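Local coordinates for thioredoxin reductase (PDB 6GNA), which probably reduces thioredoxin with electrons taken from ferredoxin through its FAD and a redox-active disulfide, without using a pyridine nucleotide, at residues A[83-88]-A[135-140]; A[131-136]-A[222-227]; A[147-152]-A[158-163]; A[33-38]-A[94-99]. One frame throughout, in Å; residues are numbered along the deposited sequence.

In the fold
Along the chain, 33-38 comes first and packs against 94-99 in contact 4, joining the parallel sheet of the FAD-binding fold to the mixed sheet beside it. Before that loop closes, 83-88 opens contact 1, which ends at 135-140, so the two cross; strands 84-89 and 94-98 are neighbours in the mixed sheet. Contact 2 begins at 131-136, sharing Ala135 and Thr136 with contact 1, and closes at 222-227, tying the edge strand of the second parallel sheet to the turn before helix 226-229. Nested inside its loop, contact 3 packs a strand of that sheet against the helix that follows it. Glu159 links this helix to the disulfide segment of contacts 1 and 2.

Contact 1 (A[83-88]-A[135-140]); sequences KVNNIY and ATCDAP. With FAD (flavin-adenine dinucleotide), chain B.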
# COMPACT_ATOMS: atom_id res chain seq x y z
N LYS A 83 -24.71 -8.97 3.01
CA LYS A 83 -23.61 -9.69 3.64
C LYS A 83 -23.21 -10.87 2.76
O LYS A 83 -24.05 -11.68 2.37
CB LYS A 83 -24.01 -10.21 5.02
CG LYS A 83 -22.91 -11.02 5.72
CD LYS A 83 -23.33 -11.49 7.12
CE LYS A 83 -22.20 -12.27 7.79
NZ LYS A 83 -22.65 -12.82 9.11
N VAL A 84 -21.93 -10.96 2.43
CA VAL A 84 -21.43 -12.13 1.72
C VAL A 84 -21.17 -13.26 2.72
O VAL A 84 -20.41 -13.08 3.68
CB VAL A 84 -20.16 -11.81 0.92
CG1 VAL A 84 -19.62 -13.07 0.25
CG2 VAL A 84 -20.48 -10.73 -0.12
N ASN A 85 -21.79 -14.41 2.49
CA ASN A 85 -21.67 -15.56 3.38
C ASN A 85 -20.65 -16.58 2.94
O ASN A 85 -19.98 -17.19 3.80
CB ASN A 85 -23.03 -16.26 3.54
CG ASN A 85 -23.98 -15.45 4.34
OD1 ASN A 85 -23.60 -14.86 5.35
ND2 ASN A 85 -25.22 -15.40 3.90
N ASN A 86 -20.48 -16.82 1.64
CA ASN A 86 -19.55 -17.83 1.18
C ASN A 86 -19.14 -17.50 -0.23
O ASN A 86 -19.94 -16.97 -1.01
CB ASN A 86 -20.14 -19.25 1.23
CG ASN A 86 -20.27 -19.78 2.64
OD1 ASN A 86 -21.36 -19.88 3.18
ND2 ASN A 86 -19.13 -20.09 3.25
N ILE A 87 -17.89 -17.79 -0.54
CA ILE A 87 -17.31 -17.60 -1.86
C ILE A 87 -16.66 -18.91 -2.23
O ILE A 87 -15.73 -19.36 -1.54
CB ILE A 87 -16.29 -16.46 -1.88
CG1 ILE A 87 -16.99 -15.17 -1.45
CG2 ILE A 87 -15.67 -16.31 -3.28
CD1 ILE A 87 -16.04 -14.06 -1.19
N TYR A 88 -17.13 -19.52 -3.29
CA TYR A 88 -16.69 -20.86 -3.66
C TYR A 88 -15.85 -20.71 -4.90
O TYR A 88 -16.35 -20.30 -5.96
CB TYR A 88 -17.88 -21.77 -3.92
CG TYR A 88 -18.71 -22.00 -2.70
CD1 TYR A 88 -18.18 -22.64 -1.59
CD2 TYR A 88 -20.02 -21.55 -2.64
CE1 TYR A 88 -18.94 -22.85 -0.46
CE2 TYR A 88 -20.78 -21.76 -1.53
CZ TYR A 88 -20.24 -22.40 -0.44
OH TYR A 88 -21.00 -22.61 0.68
N ALA A 135 -26.29 -18.56 10.03
CA ALA A 135 -27.49 -19.23 10.51
C ALA A 135 -28.43 -19.59 9.36
O ALA A 135 -28.96 -20.70 9.30
CB ALA A 135 -28.21 -18.36 11.53
N THR A 136 -28.65 -18.65 8.43
CA THR A 136 -29.56 -18.93 7.33
C THR A 136 -29.04 -20.05 6.44
O THR A 136 -29.82 -20.83 5.90
CB THR A 136 -29.80 -17.65 6.51
OG1 THR A 136 -28.55 -17.14 6.04
CG2 THR A 136 -30.46 -16.59 7.37
N CYS A 137 -27.71 -20.14 6.29
CA CYS A 137 -27.11 -21.21 5.50
C CYS A 137 -27.44 -22.59 6.08
O CYS A 137 -27.78 -23.52 5.34
CB CYS A 137 -25.59 -21.00 5.42
SG CYS A 137 -24.97 -19.33 4.85
N ASP A 138 -27.36 -22.73 7.41
CA ASP A 138 -27.55 -24.01 8.07
C ASP A 138 -28.97 -24.21 8.57
O ASP A 138 -29.23 -25.20 9.26
CB ASP A 138 -26.58 -24.17 9.25
CG ASP A 138 -25.14 -24.23 8.82
OD1 ASP A 138 -24.88 -24.26 7.60
OD2 ASP A 138 -24.26 -24.25 9.71
N ALA A 139 -29.89 -23.31 8.22
CA ALA A 139 -31.21 -23.31 8.86
C ALA A 139 -31.92 -24.64 8.74
O ALA A 139 -32.47 -25.09 9.76
CB ALA A 139 -32.06 -22.16 8.30
N PRO A 140 -31.98 -25.29 7.58
CA PRO A 140 -32.72 -26.56 7.51
C PRO A 140 -32.23 -27.59 8.50
O PRO A 140 -33.02 -28.43 8.96
CB PRO A 140 -32.51 -27.03 6.06
CG PRO A 140 -32.19 -25.79 5.30
CD PRO A 140 -31.43 -24.91 6.27
PA FAD B . -12.69 -2.10 7.23
O1A FAD B . -12.44 -0.62 7.41
O2A FAD B . -13.03 -2.94 8.43
O5B FAD B . -13.85 -2.29 6.13
C5B FAD B . -14.58 -3.51 6.07
C4B FAD B . -15.98 -3.25 5.53
O4B FAD B . -16.40 -4.37 4.74
C3B FAD B . -16.98 -3.08 6.65
O3B FAD B . -17.87 -2.00 6.37
C2B FAD B . -17.73 -4.39 6.69
O2B FAD B . -19.09 -4.23 7.10
C1B FAD B . -17.62 -4.90 5.27
N9A FAD B . -17.61 -6.38 5.23
C8A FAD B . -16.75 -7.19 5.87
N7A FAD B . -17.04 -8.49 5.61
C5A FAD B . -18.10 -8.51 4.79
C6A FAD B . -18.92 -9.55 4.13
N6A FAD B . -18.65 -10.87 4.30
N1A FAD B . -19.94 -9.15 3.35
C2A FAD B . -20.23 -7.85 3.17
N3A FAD B . -19.53 -6.85 3.74
C4A FAD B . -18.48 -7.12 4.54
N1 FAD B . -5.96 3.79 10.80
C2 FAD B . -5.13 4.81 10.45
O2 FAD B . -4.33 4.63 9.51
N3 FAD B . -5.13 6.00 11.07
C4 FAD B . -5.97 6.27 12.09
O4 FAD B . -5.95 7.38 12.65
C4X FAD B . -6.90 5.21 12.53
N5 FAD B . -7.77 5.41 13.55
C5X FAD B . -8.62 4.43 13.93
C6 FAD B . -9.50 4.65 14.98
C7 FAD B . -10.37 3.65 15.39
C7M FAD B . -11.33 3.90 16.53
C8 FAD B . -10.37 2.34 14.70
C8M FAD B . -11.31 1.25 15.14
C9 FAD B . -9.49 2.11 13.65
C9A FAD B . -8.61 3.11 13.24
N10 FAD B . -7.71 2.87 12.19
C10 FAD B . -6.86 3.92 11.80
C1' FAD B . -7.68 1.59 11.48
C2' FAD B . -8.36 1.73 10.13
O2' FAD B . -9.73 2.10 10.34
C3' FAD B . -8.30 0.43 9.35
O3' FAD B . -6.93 0.08 9.10
C4' FAD B . -9.04 0.55 8.02
O4' FAD B . -10.41 0.89 8.27
C5' FAD B . -8.96 -0.76 7.24
O5' FAD B . -9.97 -0.75 6.25
P FAD B . -10.41 -2.08 5.47
O1P FAD B . -11.19 -1.67 4.24
O2P FAD B . -9.25 -3.02 5.32
O3P FAD B . -11.41 -2.79 6.52
O HOH W 1 -27.55 -14.47 5.63
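Thr136 and Asn85 meet through a water rather than directly. Asn85 ND2 donates to the water at 3.0 Å, and Thr136 OG1 lies 2.9 Å from the same water, while ND2 of Asn85 and OG1 of Thr136 stay 4.3 Å apart. An amide N-H and a hydroxyl, both able to bond water, suit the two ends of the bridge. One residue on, Cys137 makes the direct, waterless part of the contact, though the residue itself is exposed: its sulfur sits beside the root of the Asn85 side chain, SG to CB 3.9 Å, and beside the amide oxygen of Asn86. Two consecutive residues can face the same sulfur because Asn85 and Asn86 form a classic beta bulge opposite Met97 of strand 94-98, which turns both side chains toward the helix. Cys137 is joined to Cys134 in the Cys-Ala-Thr-Cys disulfide, the redox centre in relatives of this enzyme. Its sulfur is far from the flavin ring, so domain movement would probably precede electron exchange. The strand also reads the cofactor's other end: Val84 N donates to N1A of the adenine at 2.8 Å and Val84 O accepts from N6A at 2.9 Å, nearly straight bonds of 168° and 158°. The short turn that carries the cysteine is only weakly hydrogen-bonded, and after it a 3-10 segment begins at Ala139, whose methyl is buried against Tyr162 and Leu166.

Contact 2 (A[131-136]-A[222-227]); sequences VGYCAT and DSAPPE. With FAD (flavin-adenine dinucleotide), chain B.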
# COMPACT_ATOMS: atom_id res chain seq x y z
N VAL A 131 -21.77 -25.31 16.16
CA VAL A 131 -21.39 -23.90 16.01
C VAL A 131 -21.20 -23.61 14.53
O VAL A 131 -20.57 -24.39 13.80
CB VAL A 131 -20.10 -23.59 16.79
CG1 VAL A 131 -19.56 -22.17 16.45
CG2 VAL A 131 -20.35 -23.74 18.29
N GLY A 132 -21.70 -22.46 14.09
CA GLY A 132 -21.46 -22.00 12.74
C GLY A 132 -21.48 -20.49 12.67
O GLY A 132 -21.81 -19.80 13.64
N TYR A 133 -21.13 -19.99 11.48
CA TYR A 133 -21.02 -18.56 11.23
C TYR A 133 -22.09 -18.04 10.27
O TYR A 133 -22.06 -16.85 9.91
CB TYR A 133 -19.62 -18.26 10.68
CG TYR A 133 -18.55 -18.59 11.69
CD1 TYR A 133 -18.44 -17.86 12.87
CD2 TYR A 133 -17.68 -19.65 11.48
CE1 TYR A 133 -17.46 -18.17 13.81
CE2 TYR A 133 -16.70 -19.96 12.41
CZ TYR A 133 -16.59 -19.21 13.57
OH TYR A 133 -15.62 -19.53 14.50
N CYS A 134 -22.99 -18.90 9.82
CA CYS A 134 -24.10 -18.47 8.98
C CYS A 134 -25.35 -19.25 9.38
O CYS A 134 -25.46 -20.45 9.09
CB CYS A 134 -23.78 -18.73 7.51
SG CYS A 134 -25.06 -18.07 6.45
N ALA A 135 -26.29 -18.56 10.03
CA ALA A 135 -27.49 -19.23 10.51
C ALA A 135 -28.43 -19.59 9.36
O ALA A 135 -28.96 -20.70 9.30
CB ALA A 135 -28.21 -18.36 11.53
N THR A 136 -28.65 -18.65 8.43
CA THR A 136 -29.56 -18.93 7.33
C THR A 136 -29.04 -20.05 6.44
O THR A 136 -29.82 -20.83 5.90
CB THR A 136 -29.80 -17.65 6.51
OG1 THR A 136 -28.55 -17.14 6.04
CG2 THR A 136 -30.46 -16.59 7.37
N ASP A 222 -19.62 -9.31 11.04
CA ASP A 222 -19.70 -8.74 9.70
C ASP A 222 -19.24 -9.73 8.64
O ASP A 222 -19.71 -9.70 7.50
CB ASP A 222 -18.84 -7.48 9.61
CG ASP A 222 -19.48 -6.27 10.28
OD1 ASP A 222 -20.62 -6.35 10.80
OD2 ASP A 222 -18.83 -5.20 10.25
N SER A 223 -18.38 -10.65 9.04
CA SER A 223 -17.94 -11.67 8.14
C SER A 223 -17.48 -12.89 8.91
O SER A 223 -16.96 -12.77 10.00
CB SER A 223 -16.77 -11.15 7.28
OG SER A 223 -16.28 -12.15 6.41
N ALA A 224 -17.75 -14.06 8.36
CA ALA A 224 -17.19 -15.26 8.92
C ALA A 224 -15.66 -15.15 8.89
O ALA A 224 -15.11 -14.35 8.13
CB ALA A 224 -17.61 -16.46 8.08
N PRO A 225 -14.95 -15.96 9.68
CA PRO A 225 -13.50 -15.99 9.54
C PRO A 225 -13.14 -16.33 8.11
O PRO A 225 -13.86 -17.10 7.43
CB PRO A 225 -13.07 -17.09 10.52
CG PRO A 225 -14.20 -17.22 11.49
CD PRO A 225 -15.43 -16.91 10.69
N PRO A 226 -12.03 -15.81 7.60
CA PRO A 226 -11.78 -15.90 6.15
C PRO A 226 -11.70 -17.32 5.62
O PRO A 226 -12.15 -17.58 4.49
CB PRO A 226 -10.47 -15.13 5.96
CG PRO A 226 -9.90 -14.95 7.33
CD PRO A 226 -11.05 -14.94 8.27
N GLU A 227 -11.18 -18.26 6.41
CA GLU A 227 -11.08 -19.64 5.97
C GLU A 227 -12.44 -20.32 5.92
O GLU A 227 -12.59 -21.35 5.24
CB GLU A 227 -10.12 -20.40 6.90
CG GLU A 227 -10.59 -20.55 8.34
CD GLU A 227 -10.21 -19.39 9.26
OE1 GLU A 227 -9.93 -18.27 8.78
OE2 GLU A 227 -10.21 -19.61 10.50
PA FAD B . -12.69 -2.10 7.23
O1A FAD B . -12.44 -0.62 7.41
O2A FAD B . -13.03 -2.94 8.43
O5B FAD B . -13.85 -2.29 6.13
C5B FAD B . -14.58 -3.51 6.07
C4B FAD B . -15.98 -3.25 5.53
O4B FAD B . -16.40 -4.37 4.74
C3B FAD B . -16.98 -3.08 6.65
O3B FAD B . -17.87 -2.00 6.37
C2B FAD B . -17.73 -4.39 6.69
O2B FAD B . -19.09 -4.23 7.10
C1B FAD B . -17.62 -4.90 5.27
N9A FAD B . -17.61 -6.38 5.23
C8A FAD B . -16.75 -7.19 5.87
N7A FAD B . -17.04 -8.49 5.61
C5A FAD B . -18.10 -8.51 4.79
C6A FAD B . -18.92 -9.55 4.13
N6A FAD B . -18.65 -10.87 4.30
N1A FAD B . -19.94 -9.15 3.35
C2A FAD B . -20.23 -7.85 3.17
N3A FAD B . -19.53 -6.85 3.74
C4A FAD B . -18.48 -7.12 4.54
N1 FAD B . -5.96 3.79 10.80
C2 FAD B . -5.13 4.81 10.45
O2 FAD B . -4.33 4.63 9.51
N3 FAD B . -5.13 6.00 11.07
C4 FAD B . -5.97 6.27 12.09
O4 FAD B . -5.95 7.38 12.65
C4X FAD B . -6.90 5.21 12.53
N5 FAD B . -7.77 5.41 13.55
C5X FAD B . -8.62 4.43 13.93
C6 FAD B . -9.50 4.65 14.98
C7 FAD B . -10.37 3.65 15.39
C7M FAD B . -11.33 3.90 16.53
C8 FAD B . -10.37 2.34 14.70
C8M FAD B . -11.31 1.25 15.14
C9 FAD B . -9.49 2.11 13.65
C9A FAD B . -8.61 3.11 13.24
N10 FAD B . -7.71 2.87 12.19
C10 FAD B . -6.86 3.92 11.80
C1' FAD B . -7.68 1.59 11.48
C2' FAD B . -8.36 1.73 10.13
O2' FAD B . -9.73 2.10 10.34
C3' FAD B . -8.30 0.43 9.35
O3' FAD B . -6.93 0.08 9.10
C4' FAD B . -9.04 0.55 8.02
O4' FAD B . -10.41 0.89 8.27
C5' FAD B . -8.96 -0.76 7.24
O5' FAD B . -9.97 -0.75 6.25
P FAD B . -10.41 -2.08 5.47
O1P FAD B . -11.19 -1.67 4.24
O2P FAD B . -9.25 -3.02 5.32
O3P FAD B . -11.41 -2.79 6.52
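Tyr133 has its ring anti to the carbonyl carbon: chi1 -63° swings it beside the backbone N, and chi2 -67° turns one face to Pro225. Pro225 CD stands 3.5 Å from the centroid of the Tyr133 ring, only 7° off the ring normal: a CH-pi contact over the centre of the face. The slightly polarised CD hydrogens, next to the proline nitrogen, suit such an electron-rich surface. Pro225 CG reaches farther along the ring, 3.7 Å from Tyr133 CZ. Nearer the backbone, Tyr133 CB meets the methyl of Ala224, CB to CB 3.7 Å, where a small residue allows the two backbones to come close. Ser223 OG donates to Ala224 O at 3.0 Å, on a lone pair in the carbonyl plane. The same Ser223 OG accepts a weak bond from the adenine N6A of FAD, and Asp222 OD2 takes another weak one from the ribose hydroxyl O2B. Tyr133 OH hydrogen-bonds with Glu123. The contact thus joins a tyrosine just after edge strand 131-132 of the second parallel sheet to the turn, next to the FAD adenosine, that leads from that sheet's strand 216-220 to helix 226-229, whose N-cap is Pro225; Tyr133 also rests on Val219 and Gln228.

Contact 3 (A[147-152]-A[158-163]); sequences VTIVGY and SEANYL
Ile149 presses the end of its side chain directly into the backbone of helix 158-163. Its CD1 lies 3.4 Å from Ala160 CA, tighter than usual van der Waals contact, and 3.7 Å from Ala160 CB. The reach comes from an extended chain: CG1 is anti to the carbonyl carbon (chi1 -70°), and CD1 continues outward from it. Alanine suits the helix side, since its single methyl lets a branched residue approach the main chain. Two residues back along the strand the fit is looser. Val147 CG2 and Leu163 CD1 are 4.2 Å apart, their side chains crossing at about a right angle, and Val147 is modelled in two positions. Ser158 is exposed; Tyr162 is largely exposed too but leans on Thr136 of helix 135-138. Strand and helix run almost antiparallel, at 170° with axes 9.4 Å apart, as expected of a beta-alpha-beta crossover; the helix then leads to strand 169-174, whose Tyr172 touches both Ile149 and Ala160. Glu159 turns its carboxylate to the disulfide segment, OE1 accepting from Thr136 N and, weakly, from Ala135 N. Strand and helix meet through apolar side chains, with CD1 also against the helix backbone, and no hydrogen bond crosses, consistent with shape fit and exclusion of water contributing most here.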
# COMPACT_ATOMS: atom_id res chain seq x y z
N VAL A 147 -32.09 -22.94 18.59
CA VAL A 147 -30.99 -22.18 18.00
C VAL A 147 -30.75 -20.92 18.81
O VAL A 147 -31.70 -20.19 19.14
CB VAL A 147 -31.28 -21.83 16.53
CG1 VAL A 147 -30.18 -20.93 15.96
CG2 VAL A 147 -31.40 -23.10 15.70
N THR A 148 -29.49 -20.64 19.10
CA THR A 148 -29.06 -19.42 19.76
C THR A 148 -28.18 -18.64 18.79
O THR A 148 -27.21 -19.19 18.24
CB THR A 148 -28.30 -19.73 21.04
OG1 THR A 148 -29.17 -20.42 21.94
CG2 THR A 148 -27.84 -18.46 21.72
N ILE A 149 -28.52 -17.39 18.57
CA ILE A 149 -27.73 -16.50 17.72
C ILE A 149 -27.08 -15.45 18.61
O ILE A 149 -27.78 -14.71 19.32
CB ILE A 149 -28.58 -15.84 16.64
CG1 ILE A 149 -28.99 -16.90 15.62
CG2 ILE A 149 -27.82 -14.70 15.96
CD1 ILE A 149 -30.05 -16.43 14.69
N VAL A 150 -25.76 -15.38 18.53
CA VAL A 150 -24.97 -14.33 19.18
C VAL A 150 -24.69 -13.31 18.08
O VAL A 150 -23.89 -13.55 17.17
CB VAL A 150 -23.70 -14.89 19.82
CG1 VAL A 150 -22.99 -13.82 20.60
CG2 VAL A 150 -24.06 -16.05 20.75
N GLY A 151 -25.39 -12.18 18.14
CA GLY A 151 -25.43 -11.23 17.04
C GLY A 151 -24.55 -10.02 17.31
O GLY A 151 -24.72 -9.33 18.32
N TYR A 152 -23.64 -9.75 16.39
CA TYR A 152 -22.72 -8.62 16.50
C TYR A 152 -23.05 -7.50 15.53
O TYR A 152 -22.37 -6.46 15.55
CB TYR A 152 -21.27 -9.09 16.28
CG TYR A 152 -20.76 -10.06 17.35
CD1 TYR A 152 -21.12 -11.41 17.34
CD2 TYR A 152 -19.90 -9.63 18.37
CE1 TYR A 152 -20.67 -12.29 18.31
CE2 TYR A 152 -19.44 -10.52 19.35
CZ TYR A 152 -19.84 -11.84 19.31
OH TYR A 152 -19.39 -12.75 20.26
N SER A 158 -31.98 -10.20 11.28
CA SER A 158 -32.73 -10.80 10.18
C SER A 158 -32.57 -12.31 10.16
O SER A 158 -33.51 -13.04 9.84
CB SER A 158 -32.27 -10.21 8.85
OG SER A 158 -32.48 -8.81 8.80
N GLU A 159 -31.38 -12.80 10.48
CA GLU A 159 -31.18 -14.24 10.47
C GLU A 159 -31.98 -14.89 11.59
O GLU A 159 -32.56 -15.96 11.40
CB GLU A 159 -29.69 -14.57 10.60
CG GLU A 159 -28.86 -14.06 9.42
CD GLU A 159 -27.53 -14.75 9.29
OE1 GLU A 159 -27.48 -15.97 9.49
OE2 GLU A 159 -26.52 -14.07 8.99
N ALA A 160 -32.01 -14.25 12.76
CA ALA A 160 -32.84 -14.76 13.85
C ALA A 160 -34.30 -14.83 13.44
O ALA A 160 -35.00 -15.81 13.74
CB ALA A 160 -32.69 -13.85 15.07
N ASN A 161 -34.81 -13.79 12.78
CA ASN A 161 -36.20 -13.80 12.35
C ASN A 161 -36.47 -14.94 11.38
O ASN A 161 -37.52 -15.59 11.45
CB ASN A 161 -36.57 -12.46 11.71
CG ASN A 161 -36.58 -11.33 12.71
OD1 ASN A 161 -36.81 -11.55 13.90
ND2 ASN A 161 -36.31 -10.12 12.23
N TYR A 162 -35.54 -15.19 10.46
CA TYR A 162 -35.71 -16.29 9.53
C TYR A 162 -35.70 -17.63 10.26
O TYR A 162 -36.51 -18.51 9.97
CB TYR A 162 -34.61 -16.25 8.47
CG TYR A 162 -34.73 -17.36 7.44
CD1 TYR A 162 -35.70 -17.31 6.45
CD2 TYR A 162 -33.88 -18.46 7.47
CE1 TYR A 162 -35.82 -18.32 5.51
CE2 TYR A 162 -33.99 -19.48 6.53
CZ TYR A 162 -34.97 -19.40 5.56
OH TYR A 162 -35.10 -20.40 4.62
N LEU A 163 -34.77 -17.80 11.19
CA LEU A 163 -34.68 -19.08 11.89
C LEU A 163 -35.91 -19.35 12.72
O LEU A 163 -36.24 -20.51 12.95
CB LEU A 163 -33.43 -19.13 12.78
CG LEU A 163 -32.22 -19.85 12.19
CD1 LEU A 163 -32.50 -21.34 12.05
CD2 LEU A 163 -31.81 -19.25 10.85

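Contact 4 (A[33-38]-A[94-99]); sequences IVFGSS and FSIMTS. With FAD (flavin-adenine dinucleotide), chain B.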
# COMPACT_ATOMS: atom_id res chain seq x y z
N ILE A 33 -18.79 -5.13 -8.97
CA ILE A 33 -19.79 -5.03 -7.91
C ILE A 33 -19.04 -4.97 -6.59
O ILE A 33 -18.07 -5.70 -6.38
CB ILE A 33 -20.81 -6.19 -7.95
CG1 ILE A 33 -21.85 -6.06 -6.82
CG2 ILE A 33 -20.12 -7.56 -7.85
CD1 ILE A 33 -23.14 -6.83 -7.07
N VAL A 34 -19.50 -4.10 -5.69
CA VAL A 34 -18.88 -3.89 -4.38
C VAL A 34 -19.92 -4.25 -3.33
O VAL A 34 -20.99 -3.64 -3.28
CB VAL A 34 -18.41 -2.45 -4.18
CG1 VAL A 34 -17.65 -2.33 -2.85
CG2 VAL A 34 -17.54 -2.00 -5.34
N PHE A 35 -19.61 -5.24 -2.51
CA PHE A 35 -20.48 -5.65 -1.41
C PHE A 35 -20.02 -4.99 -0.12
O PHE A 35 -18.82 -4.85 0.11
CB PHE A 35 -20.46 -7.17 -1.21
CG PHE A 35 -20.95 -7.93 -2.38
CD1 PHE A 35 -22.30 -8.06 -2.60
CD2 PHE A 35 -20.08 -8.51 -3.28
CE1 PHE A 35 -22.77 -8.77 -3.68
CE2 PHE A 35 -20.55 -9.23 -4.37
CZ PHE A 35 -21.90 -9.34 -4.57
N GLY A 36 -20.97 -4.60 0.71
CA GLY A 36 -20.62 -4.04 2.00
C GLY A 36 -21.76 -3.25 2.61
O GLY A 36 -22.93 -3.47 2.31
N SER A 37 -21.38 -2.35 3.49
CA SER A 37 -22.30 -1.58 4.30
C SER A 37 -22.49 -0.21 3.69
O SER A 37 -21.58 0.36 3.06
CB SER A 37 -21.75 -1.42 5.72
OG SER A 37 -22.58 -0.55 6.47
N SER A 38 -23.70 0.32 3.91
CA SER A 38 -24.07 1.65 3.43
C SER A 38 -23.12 2.71 3.96
O SER A 38 -22.79 3.66 3.24
CB SER A 38 -25.51 1.96 3.86
N PHE A 94 -15.94 -17.59 -9.46
CA PHE A 94 -16.34 -17.68 -8.07
C PHE A 94 -17.85 -17.55 -7.98
O PHE A 94 -18.43 -16.66 -8.60
CB PHE A 94 -15.66 -16.58 -7.25
CG PHE A 94 -14.15 -16.66 -7.31
CD1 PHE A 94 -13.45 -16.07 -8.34
CD2 PHE A 94 -13.45 -17.35 -6.33
CE1 PHE A 94 -12.07 -16.16 -8.39
CE2 PHE A 94 -12.07 -17.45 -6.39
CZ PHE A 94 -11.39 -16.85 -7.41
N SER A 95 -18.45 -18.45 -7.21
CA SER A 95 -19.86 -18.34 -6.86
C SER A 95 -19.95 -17.65 -5.51
O SER A 95 -19.31 -18.06 -4.54
CB SER A 95 -20.45 -19.75 -6.78
OG SER A 95 -21.86 -19.70 -6.65
N ILE A 96 -20.74 -16.59 -5.45
CA ILE A 96 -20.78 -15.70 -4.29
C ILE A 96 -22.17 -15.77 -3.69
O ILE A 96 -23.14 -15.29 -4.31
CB ILE A 96 -20.41 -14.27 -4.67
CG1 ILE A 96 -18.99 -14.23 -5.23
CG2 ILE A 96 -20.54 -13.35 -3.45
CD1 ILE A 96 -18.60 -12.91 -5.83
N MET A 97 -22.28 -16.34 -2.49
CA MET A 97 -23.55 -16.51 -1.80
C MET A 97 -23.68 -15.39 -0.77
O MET A 97 -22.77 -15.18 0.03
CB MET A 97 -23.59 -17.83 -1.03
CG MET A 97 -23.21 -19.05 -1.81
SD MET A 97 -24.39 -19.37 -3.11
CE MET A 97 -23.27 -19.29 -4.47
N THR A 98 -24.83 -14.74 -0.77
CA THR A 98 -25.04 -13.59 0.11
C THR A 98 -26.33 -13.77 0.90
O THR A 98 -27.10 -14.72 0.71
CB THR A 98 -25.09 -12.27 -0.68
OG1 THR A 98 -26.39 -12.10 -1.24
CG2 THR A 98 -24.09 -12.25 -1.80
N SER A 99 -26.56 -12.82 1.81
CA SER A 99 -27.79 -12.78 2.57
C SER A 99 -29.01 -12.54 1.70
O SER A 99 -30.14 -12.68 2.20
CB SER A 99 -27.69 -11.68 3.63
OG SER A 99 -27.33 -10.42 3.06
PA FAD B . -12.69 -2.10 7.23
O1A FAD B . -12.44 -0.62 7.41
O2A FAD B . -13.03 -2.94 8.43
O5B FAD B . -13.85 -2.29 6.13
C5B FAD B . -14.58 -3.51 6.07
C4B FAD B . -15.98 -3.25 5.53
O4B FAD B . -16.40 -4.37 4.74
C3B FAD B . -16.98 -3.08 6.65
O3B FAD B . -17.87 -2.00 6.37
C2B FAD B . -17.73 -4.39 6.69
O2B FAD B . -19.09 -4.23 7.10
C1B FAD B . -17.62 -4.90 5.27
N9A FAD B . -17.61 -6.38 5.23
C8A FAD B . -16.75 -7.19 5.87
N7A FAD B . -17.04 -8.49 5.61
C5A FAD B . -18.10 -8.51 4.79
C6A FAD B . -18.92 -9.55 4.13
N6A FAD B . -18.65 -10.87 4.30
N1A FAD B . -19.94 -9.15 3.35
C2A FAD B . -20.23 -7.85 3.17
N3A FAD B . -19.53 -6.85 3.74
C4A FAD B . -18.48 -7.12 4.54
N1 FAD B . -5.96 3.79 10.80
C2 FAD B . -5.13 4.81 10.45
O2 FAD B . -4.33 4.63 9.51
N3 FAD B . -5.13 6.00 11.07
C4 FAD B . -5.97 6.27 12.09
O4 FAD B . -5.95 7.38 12.65
C4X FAD B . -6.90 5.21 12.53
N5 FAD B . -7.77 5.41 13.55
C5X FAD B . -8.62 4.43 13.93
C6 FAD B . -9.50 4.65 14.98
C7 FAD B . -10.37 3.65 15.39
C7M FAD B . -11.33 3.90 16.53
C8 FAD B . -10.37 2.34 14.70
C8M FAD B . -11.31 1.25 15.14
C9 FAD B . -9.49 2.11 13.65
C9A FAD B . -8.61 3.11 13.24
N10 FAD B . -7.71 2.87 12.19
C10 FAD B . -6.86 3.92 11.80
C1' FAD B . -7.68 1.59 11.48
C2' FAD B . -8.36 1.73 10.13
O2' FAD B . -9.73 2.10 10.34
C3' FAD B . -8.30 0.43 9.35
O3' FAD B . -6.93 0.08 9.10
C4' FAD B . -9.04 0.55 8.02
O4' FAD B . -10.41 0.89 8.27
C5' FAD B . -8.96 -0.76 7.24
O5' FAD B . -9.97 -0.75 6.25
P FAD B . -10.41 -2.08 5.47
O1P FAD B . -11.19 -1.67 4.24
O2P FAD B . -9.25 -3.02 5.32
O3P FAD B . -11.41 -2.79 6.52
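Phe35 gives up the most surface here, and its ring meets two methyl groups from strand 94-98. Ile96 CG2 approaches Phe35 CE2 and Thr98 CG2 approaches Phe35 CE1, each at 4.2 Å. Both methyls come obliquely, and the Thr98 side chain crosses that of Phe35 at about a right angle. A broad ring suits this place because it spans the distance between two sheets: Phe35 ends a strand of the parallel sheet in the FAD-binding Rossmann-type fold, while Ile96 and Thr98 lie on the mixed sheet packed beside it. Ile33 CG1 lies over one ring face, 4.0 Å above the plane and offset toward the rim, and Tyr103 meets Phe35 edge-to-face. Ile96 is also packed on Val84. Thr98 divides its roles: OG1 takes the crowded position between backbone N and carbonyl carbon (chi1 81°) and hydrogen-bonds with Asp101 O and Lys100 N, while CG2 is given to the ring. Directly after Phe35, Gly36 CA comes within 3.5 Å of FAD N3A; its backbone angles, at which a CB would be jammed against Phe35 O, call for glycine. With its hydroxyl satisfied locally, Thr98 behaves as a methyl toward Phe35, so the sheets meet through dispersion and water exclusion.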